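PDB 4Y2W: alanine racemase 1 from Caldanaerobacter subterraneus subsp. tengcongensis MB4, which belongs to the alanine racemase family, joining an eight-stranded parallel TIM-type barrel to a C-terminal, largely beta domain, and is modelled with bound alanine. Local coordinates for residues P8-V13 / R249-V254; K300-G305 / N342-S347; R369-Y374 / E383-K388; L244-R249 / I338-N343. The protein carries 1 engineered substitution. One frame throughout, in Å; residues are numbered along the deposited sequence.

Interaction 1 of 4, residues P8-V13 / R249-V254; sequences PTRVEV and RFTTRV
The Phe-250 ring turns its edge to the strand of Arg-10: the carbonyl oxygen of Arg-10 lies in the ring plane, 3.4 Å from Phe-250 CD1, where the weakly positive ring hydrogens suit an oxygen. Two methyls approach this ring obliquely, Thr-9 CG2 near CE1 and Val-11 CG2 at 3.9 Å from Phe-250 CD1. On the other face of the sheet, the Arg-249 guanidinium offers an edge to Glu-12. Glu-12 OE1 accepts from Arg-249 NH2 at 3.0 Å on its syn side, in a salt bridge supplemented by a weak bond from NE; the two planar groups stand 47° apart. Both chains leave with CG anti to the carbonyl carbon (chi1 -66° in Glu-12, -65° in Arg-249), which lets them run side by side. Glu-12 OE1 also bonds Tyr-14 OH, while Arg-249 NH1 reaches Thr-340 O.

Beneath these groups lies a regular antiparallel ladder. Arg-10 and Thr-251 exchange N-H and C=O, Arg-10 N to Thr-251 O being 2.7 Å, and Glu-12 pairs likewise with Arg-249. Past the ladder, Thr-252 OG1 donates to Thr-9 OG1 at 2.7 Å; the latter also bonds Pro-284 O, so this buried hydroxyl is doubly held. Strand 10-14 lies between strand 248-260 and strand 372-376, while strand 334-336 runs along the far side of 248-260.

Interaction 2 of 4, residues K300-G305 / N342-S347; sequences KLLLKG and NNETVS
Leu-302 packs against Glu-344 and Val-346, its CB directed at their segment. With CG anti to the carbonyl carbon (chi1 -71°), the branch point comes within 4.0 Å of Val-346 CG2. The two methyls then part company. CD1 settles over the backbone, 3.4 Å from Glu-344 O and close to Val-346 N, and meets Val-346 CG2 at 3.8 Å, the two side chains touching tip to tip. CD2 turns to the aliphatic part of Glu-344, 3.6 Å from its CG, and these side chains cross at about a right angle. A branched leucine suits this place because its two methyls can pack in different directions, CD1 on Val-346 and the backbone, CD2 on the Glu-344 side chain. Beyond CG the Glu-344 chain bends at chi2 (66°) and carries its carboxylate to a weak bond with Tyr-307 OH. Val-346 adds a second methyl, CG1, at 3.5 Å from Lys-300 O.

No hydrogen bond joins the two segments. At the other end, Asn-342 CB lies 4.0 Å from Gly-305 CA, and Gly-305 gives its N-H to Gln-341 OE1. Lys-304 and Gly-305 have the positive phi values of a type I' turn, a conformation that glycine takes easily.

This turn links strand 300-303 to strand 306-311 in a hairpin. Leu-302 also packs on Tyr-307 and on Val-336 of strand 334-336, and beyond Val-346 the side chain of Ser-347 N-caps helix 348-354 by bonding Ser-350 N.

Interaction 3 of 4, residues R369-Y374 / E383-K388; sequences RVPRVY and EVNYLK
The beta hairpin of strands 372-376 and 379-384 lies near the C-terminus, and its base, where Arg-372 faces Val-384, runs on into the tail. These two residues form an antiparallel hydrogen-bonded pair, Arg-372 N to Val-384 O and Val-384 N to Arg-372 O both measuring 2.9 Å. Next to it, Val-373 and Glu-383 make a non-hydrogen-bonded pair.

On the face of Arg-372 and Val-384 the packing is part apolar, part cationic. Val-384 CG2 rests against the aliphatic root of Arg-372, 3.7 Å from its CB, and lies in the plane of the Tyr-374 ring at its edge, 4.0 Å from CE2. A beta-branched valine is well placed to fill this corner between two longer side chains. The Arg-372 chain bends at chi2 (68°) and brings NH1 back to the carbonyl of Val-370; a buried arginine can thus tie several backbone carbonyls together, for its NE bonds Gly-45 O and its NH2 Ile-366 O, while Tyr-374 OH bonds His-46 O.

Leu-387 CD1 packs 4.0 Å from Arg-369 CA. At the subunit interface, Arg-369 reaches Asp-289 and Asp-317 of its own chain and Glu-70 of the second subunit, and Tyr-386 makes a cation-pi contact with Arg-368 of the second subunit. Within its own chain, Tyr-386 presents a ring edge over one face of the Arg-372 guanidinium, the planes 67° apart and Tyr-386 CE2 3.7 Å from Arg-372 NH1.

Interaction 4 of 4, residues L244-R249 / I338-N343; sequences LRETLR and IGTQNN
Glu-246 and Thr-340 make the close, polar side of this contact. The extended glutamate chain, its CG anti to the backbone N (chi1 -163°), spans the gap and sets the carboxylate against Thr-340. Thr-340 OG1 donates to Glu-246 OE1 at 2.6 Å, coming from above the carboxylate plane, 41° out of it, and Thr-340 N gives a weak bond to Glu-246 OE2 at 3.1 Å. Threonine suits the place because its short side chain brings a hydroxyl beside its own backbone N-H, and the same hydroxyl is also bonded to Thr-345 OG1. The carbonyl of Thr-340 is taken by Arg-249, whose NH1 sits 2.7 Å from Thr-340 O, nearly along the C=O axis and with the oxygen in the guanidinium plane. These three residues keep some exposure to solvent.

The inner side is apolar and looser. Leu-248 CD2 and Ile-338 CG2 stand 4.3 Å apart, both side chains leaning on helix 359-365 at Phe-363 and Val-362. Between the two sides, Ile-338 O receives a CA-H contact from Arg-249 CA at 3.4 Å, and at the backbone angles of Gly-339 a CB would press on the carbonyl oxygen of Ile-338, which suits a residue without a side chain.

These polar bonds span the place where the chain turns a corner at Ile-338 and Gly-339, leaving strand 334-336, paired with strand 248-260, for strand 345-346 within the C-terminal beta domain.

Interactions 1 and 3 are largely buried and rest on strand ladders of one sheet: strand 10-14 pairs with 248-260 in interaction 1 and, through Val-11 and Val-13, with strand 372-376 of interaction 3. Interaction 4 continues interaction 1 along strand 248-260; they share Arg-249, whose guanidinium meets a carboxylate in one and a carbonyl in the other. Interactions 2 and 4 meet through the loop after strand 334-336, where Val-346 O bonds Gly-339 N, yet interaction 2 is held by methyl packing and interaction 4 by polar side chains, both partly exposed. Interaction 3 also contacts the second subunit, which interactions 2 and 4 do not.

Interaction 1 of 4, residues P8-V13 / R249-V254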
# COMPACT_ATOMS: atom_id res chain seq x y z
N PRO A 8 -0.31 7.32 -16.09
CA PRO A 8 -1.07 8.54 -15.83
C PRO A 8 -1.21 8.85 -14.33
O PRO A 8 -0.85 9.94 -13.90
CB PRO A 8 -2.43 8.25 -16.47
CG PRO A 8 -2.14 7.26 -17.54
CD PRO A 8 -1.03 6.41 -16.99
N THR A 9 -1.70 7.88 -13.57
CA THR A 9 -1.79 8.01 -12.11
C THR A 9 -0.38 7.97 -11.53
O THR A 9 0.35 7.00 -11.75
CB THR A 9 -2.65 6.89 -11.50
OG1 THR A 9 -4.02 7.08 -11.88
CG2 THR A 9 -2.56 6.87 -9.98
N ARG A 10 0.01 9.01 -10.81
CA ARG A 10 1.39 9.16 -10.35
C ARG A 10 1.54 10.03 -9.11
O ARG A 10 0.64 10.80 -8.75
CB ARG A 10 2.24 9.79 -11.46
CG ARG A 10 1.87 11.23 -11.80
CD ARG A 10 2.60 11.72 -13.04
NE ARG A 10 2.19 11.00 -14.24
CZ ARG A 10 2.75 11.15 -15.44
NH1 ARG A 10 3.75 12.00 -15.62
NH2 ARG A 10 2.30 10.44 -16.47
N VAL A 11 2.70 9.91 -8.47
CA VAL A 11 3.11 10.80 -7.40
C VAL A 11 4.26 11.65 -7.91
O VAL A 11 5.24 11.12 -8.43
CB VAL A 11 3.55 10.01 -6.14
CG1 VAL A 11 4.55 10.79 -5.31
CG2 VAL A 11 2.34 9.65 -5.31
N GLU A 12 4.12 12.97 -7.79
CA GLU A 12 5.20 13.89 -8.12
C GLU A 12 5.89 14.32 -6.82
O GLU A 12 5.28 15.00 -5.99
CB GLU A 12 4.66 15.12 -8.86
CG GLU A 12 4.09 14.81 -10.24
CD GLU A 12 3.57 16.04 -10.97
OE1 GLU A 12 3.41 17.11 -10.34
OE2 GLU A 12 3.31 15.93 -12.19
N VAL A 13 7.14 13.90 -6.64
CA VAL A 13 7.92 14.25 -5.45
C VAL A 13 8.81 15.46 -5.72
O VAL A 13 9.62 15.45 -6.65
CB VAL A 13 8.80 13.06 -5.00
CG1 VAL A 13 9.76 13.48 -3.89
CG2 VAL A 13 7.92 11.92 -4.54
N ARG A 249 2.69 15.67 -4.78
CA ARG A 249 1.41 15.83 -5.48
C ARG A 249 0.95 14.49 -6.05
O ARG A 249 1.59 13.93 -6.95
CB ARG A 249 1.52 16.87 -6.60
CG ARG A 249 1.80 18.28 -6.11
CD ARG A 249 1.16 19.31 -7.04
NE ARG A 249 1.50 19.05 -8.44
CZ ARG A 249 0.74 19.38 -9.49
NH1 ARG A 249 -0.43 19.99 -9.35
NH2 ARG A 249 1.17 19.08 -10.71
N PHE A 250 -0.15 13.97 -5.52
CA PHE A 250 -0.73 12.71 -5.97
C PHE A 250 -1.72 13.04 -7.08
O PHE A 250 -2.76 13.63 -6.82
CB PHE A 250 -1.42 12.01 -4.79
CG PHE A 250 -1.85 10.59 -5.06
CD1 PHE A 250 -1.45 9.89 -6.20
CD2 PHE A 250 -2.64 9.93 -4.13
CE1 PHE A 250 -1.85 8.58 -6.40
CE2 PHE A 250 -3.05 8.63 -4.33
CZ PHE A 250 -2.65 7.95 -5.47
N THR A 251 -1.38 12.68 -8.32
CA THR A 251 -2.14 13.11 -9.49
C THR A 251 -2.53 11.96 -10.42
O THR A 251 -1.93 10.88 -10.38
CB THR A 251 -1.35 14.16 -10.30
OG1 THR A 251 -0.31 13.51 -11.04
CG2 THR A 251 -0.73 15.21 -9.37
N THR A 252 -3.53 12.22 -11.26
CA THR A 252 -3.94 11.29 -12.32
C THR A 252 -4.50 12.07 -13.52
O THR A 252 -4.44 13.30 -13.54
CB THR A 252 -4.97 10.27 -11.82
OG1 THR A 252 -5.20 9.29 -12.83
CG2 THR A 252 -6.29 10.95 -11.46
N ARG A 253 -5.02 11.35 -14.51
CA ARG A 253 -5.47 11.98 -15.75
C ARG A 253 -6.89 11.58 -16.14
O ARG A 253 -7.37 10.51 -15.77
CB ARG A 253 -4.52 11.62 -16.89
CG ARG A 253 -3.08 12.05 -16.68
CD ARG A 253 -2.89 13.54 -16.88
NE ARG A 253 -1.67 14.01 -16.25
CZ ARG A 253 -1.03 15.15 -16.54
NH1 ARG A 253 -1.49 15.97 -17.49
NH2 ARG A 253 0.08 15.46 -15.89
N VAL A 254 -7.53 12.44 -16.92
CA VAL A 254 -8.84 12.13 -17.46
C VAL A 254 -8.64 11.12 -18.59
O VAL A 254 -7.86 11.35 -19.52
CB VAL A 254 -9.59 13.38 -17.97
CG1 VAL A 254 -10.95 13.00 -18.55
CG2 VAL A 254 -9.76 14.40 -16.85

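Interaction 2 of 4, residues K300-G305 / N342-S347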
# COMPACT_ATOMS: atom_id res chain seq x y z
N LYS A 300 -13.87 15.58 -2.96
CA LYS A 300 -13.77 16.35 -4.19
C LYS A 300 -12.31 16.52 -4.57
O LYS A 300 -11.49 16.92 -3.74
CB LYS A 300 -14.45 17.71 -4.02
CG LYS A 300 -15.92 17.60 -3.63
CD LYS A 300 -16.54 18.96 -3.40
CE LYS A 300 -18.01 18.83 -3.02
NZ LYS A 300 -18.70 20.14 -3.02
N LEU A 301 -11.99 16.19 -5.82
CA LEU A 301 -10.62 16.31 -6.34
C LEU A 301 -10.51 17.60 -7.14
O LEU A 301 -11.52 18.20 -7.50
CB LEU A 301 -10.29 15.13 -7.25
CG LEU A 301 -10.63 13.72 -6.75
CD1 LEU A 301 -10.27 12.69 -7.81
CD2 LEU A 301 -9.93 13.40 -5.44
N LEU A 302 -9.28 18.01 -7.42
CA LEU A 302 -9.03 19.24 -8.16
C LEU A 302 -8.82 18.95 -9.64
O LEU A 302 -8.07 18.05 -10.00
CB LEU A 302 -7.81 19.97 -7.60
CG LEU A 302 -7.99 20.61 -6.22
CD1 LEU A 302 -6.66 21.11 -5.69
CD2 LEU A 302 -9.01 21.74 -6.28
N LEU A 303 -9.50 19.74 -10.47
CA LEU A 303 -9.39 19.65 -11.92
C LEU A 303 -9.56 21.05 -12.48
O LEU A 303 -10.66 21.61 -12.39
CB LEU A 303 -10.47 18.72 -12.48
CG LEU A 303 -10.72 18.74 -13.99
CD1 LEU A 303 -9.46 18.36 -14.76
CD2 LEU A 303 -11.88 17.83 -14.37
N LYS A 304 -8.49 21.61 -13.03
CA LYS A 304 -8.48 22.98 -13.55
C LYS A 304 -8.80 24.01 -12.46
O LYS A 304 -9.43 25.04 -12.74
CB LYS A 304 -9.46 23.12 -14.72
CG LYS A 304 -9.19 22.20 -15.89
CD LYS A 304 -10.37 22.18 -16.85
CE LYS A 304 -9.94 21.81 -18.26
NZ LYS A 304 -9.44 22.99 -19.02
N GLY A 305 -8.38 23.73 -11.23
CA GLY A 305 -8.65 24.62 -10.10
C GLY A 305 -10.08 24.60 -9.59
O GLY A 305 -10.46 25.45 -8.78
N ASN A 342 -3.61 25.42 -9.11
CA ASN A 342 -4.20 26.75 -9.40
C ASN A 342 -4.91 27.42 -8.21
O ASN A 342 -6.15 27.43 -8.15
CB ASN A 342 -5.19 26.65 -10.57
CG ASN A 342 -4.58 26.06 -11.82
OD1 ASN A 342 -3.36 26.12 -12.01
ND2 ASN A 342 -5.41 25.49 -12.67
N ASN A 343 -4.13 27.98 -7.29
CA ASN A 343 -4.69 28.70 -6.13
C ASN A 343 -5.76 27.88 -5.41
O ASN A 343 -6.81 28.40 -5.04
CB ASN A 343 -5.27 30.05 -6.56
CG ASN A 343 -4.28 30.89 -7.34
OD1 ASN A 343 -4.60 31.42 -8.41
ND2 ASN A 343 -3.06 31.02 -6.82
N GLU A 344 -5.48 26.59 -5.23
CA GLU A 344 -6.43 25.66 -4.63
C GLU A 344 -5.71 24.38 -4.23
O GLU A 344 -4.85 23.89 -4.97
CB GLU A 344 -7.56 25.34 -5.61
CG GLU A 344 -8.89 25.07 -4.94
CD GLU A 344 -9.45 26.30 -4.24
OE1 GLU A 344 -9.66 27.33 -4.93
OE2 GLU A 344 -9.69 26.23 -3.02
N THR A 345 -6.05 23.84 -3.07
CA THR A 345 -5.31 22.72 -2.51
C THR A 345 -6.23 21.71 -1.82
O THR A 345 -7.06 22.08 -1.00
CB THR A 345 -4.27 23.23 -1.49
OG1 THR A 345 -3.37 24.13 -2.15
CG2 THR A 345 -3.46 22.08 -0.88
N VAL A 346 -6.08 20.45 -2.20
CA VAL A 346 -6.63 19.34 -1.42
C VAL A 346 -5.46 18.70 -0.67
O VAL A 346 -4.87 17.72 -1.12
CB VAL A 346 -7.38 18.29 -2.27
CG1 VAL A 346 -8.80 18.76 -2.54
CG2 VAL A 346 -6.65 17.98 -3.58
N SER A 347 -5.14 19.29 0.49
CA SER A 347 -3.95 18.90 1.24
C SER A 347 -4.05 17.48 1.75
O SER A 347 -5.14 16.91 1.87
CB SER A 347 -3.73 19.85 2.42
OG SER A 347 -4.58 19.53 3.51

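Interaction 3 of 4, residues R369-Y374 / E383-K388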
# COMPACT_ATOMS: atom_id res chain seq x y z
N ARG A 369 1.96 0.31 -7.05
CA ARG A 369 1.54 0.56 -8.43
C ARG A 369 1.70 2.02 -8.87
O ARG A 369 1.73 2.29 -10.07
CB ARG A 369 0.09 0.11 -8.64
CG ARG A 369 -0.24 -0.26 -10.07
CD ARG A 369 -1.51 -1.08 -10.17
NE ARG A 369 -2.69 -0.35 -9.71
CZ ARG A 369 -3.93 -0.85 -9.71
NH1 ARG A 369 -4.17 -2.08 -10.15
NH2 ARG A 369 -4.93 -0.11 -9.26
N VAL A 370 1.80 2.94 -7.92
CA VAL A 370 1.95 4.36 -8.21
C VAL A 370 3.43 4.71 -8.42
O VAL A 370 4.20 4.69 -7.46
CB VAL A 370 1.38 5.22 -7.06
CG1 VAL A 370 1.53 6.71 -7.38
CG2 VAL A 370 -0.07 4.86 -6.79
N PRO A 371 3.83 5.03 -9.66
CA PRO A 371 5.22 5.43 -9.84
C PRO A 371 5.51 6.78 -9.20
O PRO A 371 4.61 7.61 -9.08
CB PRO A 371 5.36 5.52 -11.36
CG PRO A 371 4.00 5.85 -11.83
CD PRO A 371 3.08 5.08 -10.93
N ARG A 372 6.76 6.97 -8.78
CA ARG A 372 7.20 8.24 -8.21
C ARG A 372 8.05 8.98 -9.23
O ARG A 372 9.04 8.45 -9.72
CB ARG A 372 8.02 8.01 -6.93
CG ARG A 372 7.19 7.89 -5.67
CD ARG A 372 6.35 6.62 -5.64
NE ARG A 372 5.82 6.38 -4.30
CZ ARG A 372 5.03 5.36 -3.97
NH1 ARG A 372 4.65 4.47 -4.88
NH2 ARG A 372 4.61 5.23 -2.72
N VAL A 373 7.63 10.21 -9.55
CA VAL A 373 8.37 11.09 -10.44
C VAL A 373 9.02 12.17 -9.59
O VAL A 373 8.39 12.68 -8.66
CB VAL A 373 7.43 11.73 -11.49
CG1 VAL A 373 8.21 12.60 -12.46
CG2 VAL A 373 6.67 10.64 -12.24
N TYR A 374 10.26 12.52 -9.90
CA TYR A 374 11.07 13.40 -9.05
C TYR A 374 11.43 14.73 -9.70
O TYR A 374 11.84 14.78 -10.86
CB TYR A 374 12.34 12.67 -8.62
CG TYR A 374 12.04 11.52 -7.69
CD1 TYR A 374 11.84 11.73 -6.33
CD2 TYR A 374 11.91 10.22 -8.18
CE1 TYR A 374 11.54 10.68 -5.47
CE2 TYR A 374 11.62 9.16 -7.33
CZ TYR A 374 11.43 9.40 -5.98
OH TYR A 374 11.14 8.36 -5.14
N GLU A 383 12.83 9.09 -12.26
CA GLU A 383 11.58 8.43 -11.94
C GLU A 383 11.82 7.00 -11.46
O GLU A 383 12.84 6.39 -11.79
CB GLU A 383 10.69 8.39 -13.18
CG GLU A 383 11.31 7.68 -14.37
CD GLU A 383 10.39 7.63 -15.57
OE1 GLU A 383 10.23 8.68 -16.24
OE2 GLU A 383 9.84 6.54 -15.85
N VAL A 384 10.88 6.48 -10.68
CA VAL A 384 10.87 5.06 -10.35
C VAL A 384 9.49 4.47 -10.58
O VAL A 384 8.48 4.97 -10.07
CB VAL A 384 11.37 4.75 -8.91
CG1 VAL A 384 12.82 5.19 -8.75
CG2 VAL A 384 10.49 5.41 -7.86
N ASN A 385 9.46 3.42 -11.39
CA ASN A 385 8.32 2.54 -11.53
C ASN A 385 8.68 1.25 -10.81
O ASN A 385 9.63 0.57 -11.21
CB ASN A 385 8.04 2.29 -13.01
CG ASN A 385 6.74 1.55 -13.25
OD1 ASN A 385 5.70 1.87 -12.66
ND2 ASN A 385 6.78 0.55 -14.13
N TYR A 386 7.96 0.92 -9.74
CA TYR A 386 8.29 -0.26 -8.94
C TYR A 386 7.98 -1.58 -9.65
O TYR A 386 8.54 -2.62 -9.30
CB TYR A 386 7.59 -0.22 -7.57
CG TYR A 386 8.18 0.82 -6.63
CD1 TYR A 386 9.54 0.84 -6.35
CD2 TYR A 386 7.37 1.76 -6.00
CE1 TYR A 386 10.09 1.78 -5.48
CE2 TYR A 386 7.90 2.70 -5.13
CZ TYR A 386 9.26 2.71 -4.88
OH TYR A 386 9.80 3.64 -4.02
N LEU A 387 7.11 -1.54 -10.66
CA LEU A 387 6.87 -2.71 -11.51
C LEU A 387 8.03 -2.86 -12.50
O LEU A 387 8.27 -3.95 -13.02
CB LEU A 387 5.52 -2.60 -12.22
CG LEU A 387 4.28 -2.92 -11.38
CD1 LEU A 387 4.14 -2.01 -10.16
CD2 LEU A 387 3.02 -2.83 -12.22
N LYS A 388 8.74 -1.76 -12.76
CA LYS A 388 10.05 -1.76 -13.43
C LYS A 388 10.00 -2.33 -14.85
O LYS A 388 10.35 -1.64 -15.81
CB LYS A 388 11.07 -2.53 -12.57
CG LYS A 388 12.51 -2.36 -13.02
CD LYS A 388 13.00 -3.53 -13.88
CE LYS A 388 13.94 -3.07 -14.99
NZ LYS A 388 14.99 -2.11 -14.53

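Interaction 4 of 4, residues L244-R249 / I338-N343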
# COMPACT_ATOMS: atom_id res chain seq x y z
N LEU A 244 6.42 25.51 5.77
CA LEU A 244 6.55 24.29 4.98
C LEU A 244 6.10 24.48 3.54
O LEU A 244 5.17 25.25 3.27
CB LEU A 244 5.77 23.14 5.63
CG LEU A 244 6.21 22.75 7.04
CD1 LEU A 244 5.25 21.74 7.65
CD2 LEU A 244 7.63 22.21 7.05
N ARG A 245 6.77 23.78 2.62
CA ARG A 245 6.38 23.74 1.21
C ARG A 245 5.83 22.36 0.86
O ARG A 245 6.13 21.36 1.51
CB ARG A 245 7.56 24.10 0.30
CG ARG A 245 8.16 25.46 0.60
CD ARG A 245 8.76 26.15 -0.62
NE ARG A 245 9.88 25.41 -1.22
CZ ARG A 245 9.80 24.60 -2.28
NH1 ARG A 245 8.65 24.38 -2.91
NH2 ARG A 245 10.90 24.01 -2.73
N GLU A 246 5.01 22.32 -0.19
CA GLU A 246 4.36 21.09 -0.62
C GLU A 246 5.39 20.16 -1.26
O GLU A 246 6.08 20.56 -2.20
CB GLU A 246 3.25 21.41 -1.62
CG GLU A 246 2.25 20.29 -1.83
CD GLU A 246 1.14 20.71 -2.77
OE1 GLU A 246 0.03 20.98 -2.28
OE2 GLU A 246 1.38 20.80 -4.00
N THR A 247 5.49 18.94 -0.74
CA THR A 247 6.52 17.99 -1.16
C THR A 247 6.00 16.90 -2.10
O THR A 247 6.77 16.36 -2.89
CB THR A 247 7.17 17.30 0.05
OG1 THR A 247 6.16 16.73 0.89
CG2 THR A 247 7.98 18.29 0.86
N LEU A 248 4.71 16.58 -2.00
CA LEU A 248 4.11 15.53 -2.82
C LEU A 248 2.82 15.98 -3.49
O LEU A 248 1.96 16.58 -2.84
CB LEU A 248 3.82 14.30 -1.96
CG LEU A 248 3.16 13.11 -2.67
CD1 LEU A 248 3.66 11.81 -2.07
CD2 LEU A 248 1.63 13.18 -2.63
N ARG A 249 2.69 15.67 -4.78
CA ARG A 249 1.41 15.83 -5.48
C ARG A 249 0.95 14.49 -6.05
O ARG A 249 1.59 13.93 -6.95
CB ARG A 249 1.52 16.87 -6.60
CG ARG A 249 1.80 18.28 -6.11
CD ARG A 249 1.16 19.31 -7.04
NE ARG A 249 1.50 19.05 -8.44
CZ ARG A 249 0.74 19.38 -9.49
NH1 ARG A 249 -0.43 19.99 -9.35
NH2 ARG A 249 1.17 19.08 -10.71
N ILE A 338 -4.12 14.63 -4.12
CA ILE A 338 -3.46 15.27 -2.98
C ILE A 338 -2.55 16.34 -3.53
O ILE A 338 -1.79 16.08 -4.47
CB ILE A 338 -2.59 14.27 -2.19
CG1 ILE A 338 -3.44 13.09 -1.69
CG2 ILE A 338 -1.89 14.97 -1.03
CD1 ILE A 338 -2.62 11.97 -1.08
N GLY A 339 -2.62 17.54 -2.96
CA GLY A 339 -1.74 18.64 -3.37
C GLY A 339 -2.43 19.83 -4.00
O GLY A 339 -3.65 19.99 -3.92
N THR A 340 -1.62 20.67 -4.65
CA THR A 340 -2.04 22.00 -5.10
C THR A 340 -2.33 22.01 -6.60
O THR A 340 -1.72 21.25 -7.36
CB THR A 340 -0.94 23.04 -4.77
OG1 THR A 340 -0.81 23.17 -3.35
CG2 THR A 340 -1.26 24.41 -5.37
N GLN A 341 -3.27 22.86 -7.01
CA GLN A 341 -3.57 23.08 -8.42
C GLN A 341 -4.30 24.41 -8.59
O GLN A 341 -5.48 24.52 -8.23
CB GLN A 341 -4.42 21.93 -8.98
CG GLN A 341 -4.40 21.83 -10.50
CD GLN A 341 -5.43 20.85 -11.05
OE1 GLN A 341 -6.63 20.99 -10.82
NE2 GLN A 341 -4.96 19.85 -11.79
N ASN A 342 -3.61 25.42 -9.11
CA ASN A 342 -4.20 26.75 -9.40
C ASN A 342 -4.91 27.42 -8.21
O ASN A 342 -6.15 27.43 -8.15
CB ASN A 342 -5.19 26.65 -10.57
CG ASN A 342 -4.58 26.06 -11.82
OD1 ASN A 342 -3.36 26.12 -12.01
ND2 ASN A 342 -5.41 25.49 -12.67
N ASN A 343 -4.13 27.98 -7.29
CA ASN A 343 -4.69 28.70 -6.13
C ASN A 343 -5.76 27.88 -5.41
O ASN A 343 -6.81 28.40 -5.04
CB ASN A 343 -5.27 30.05 -6.56
CG ASN A 343 -4.28 30.89 -7.34
OD1 ASN A 343 -4.60 31.42 -8.41
ND2 ASN A 343 -3.06 31.02 -6.82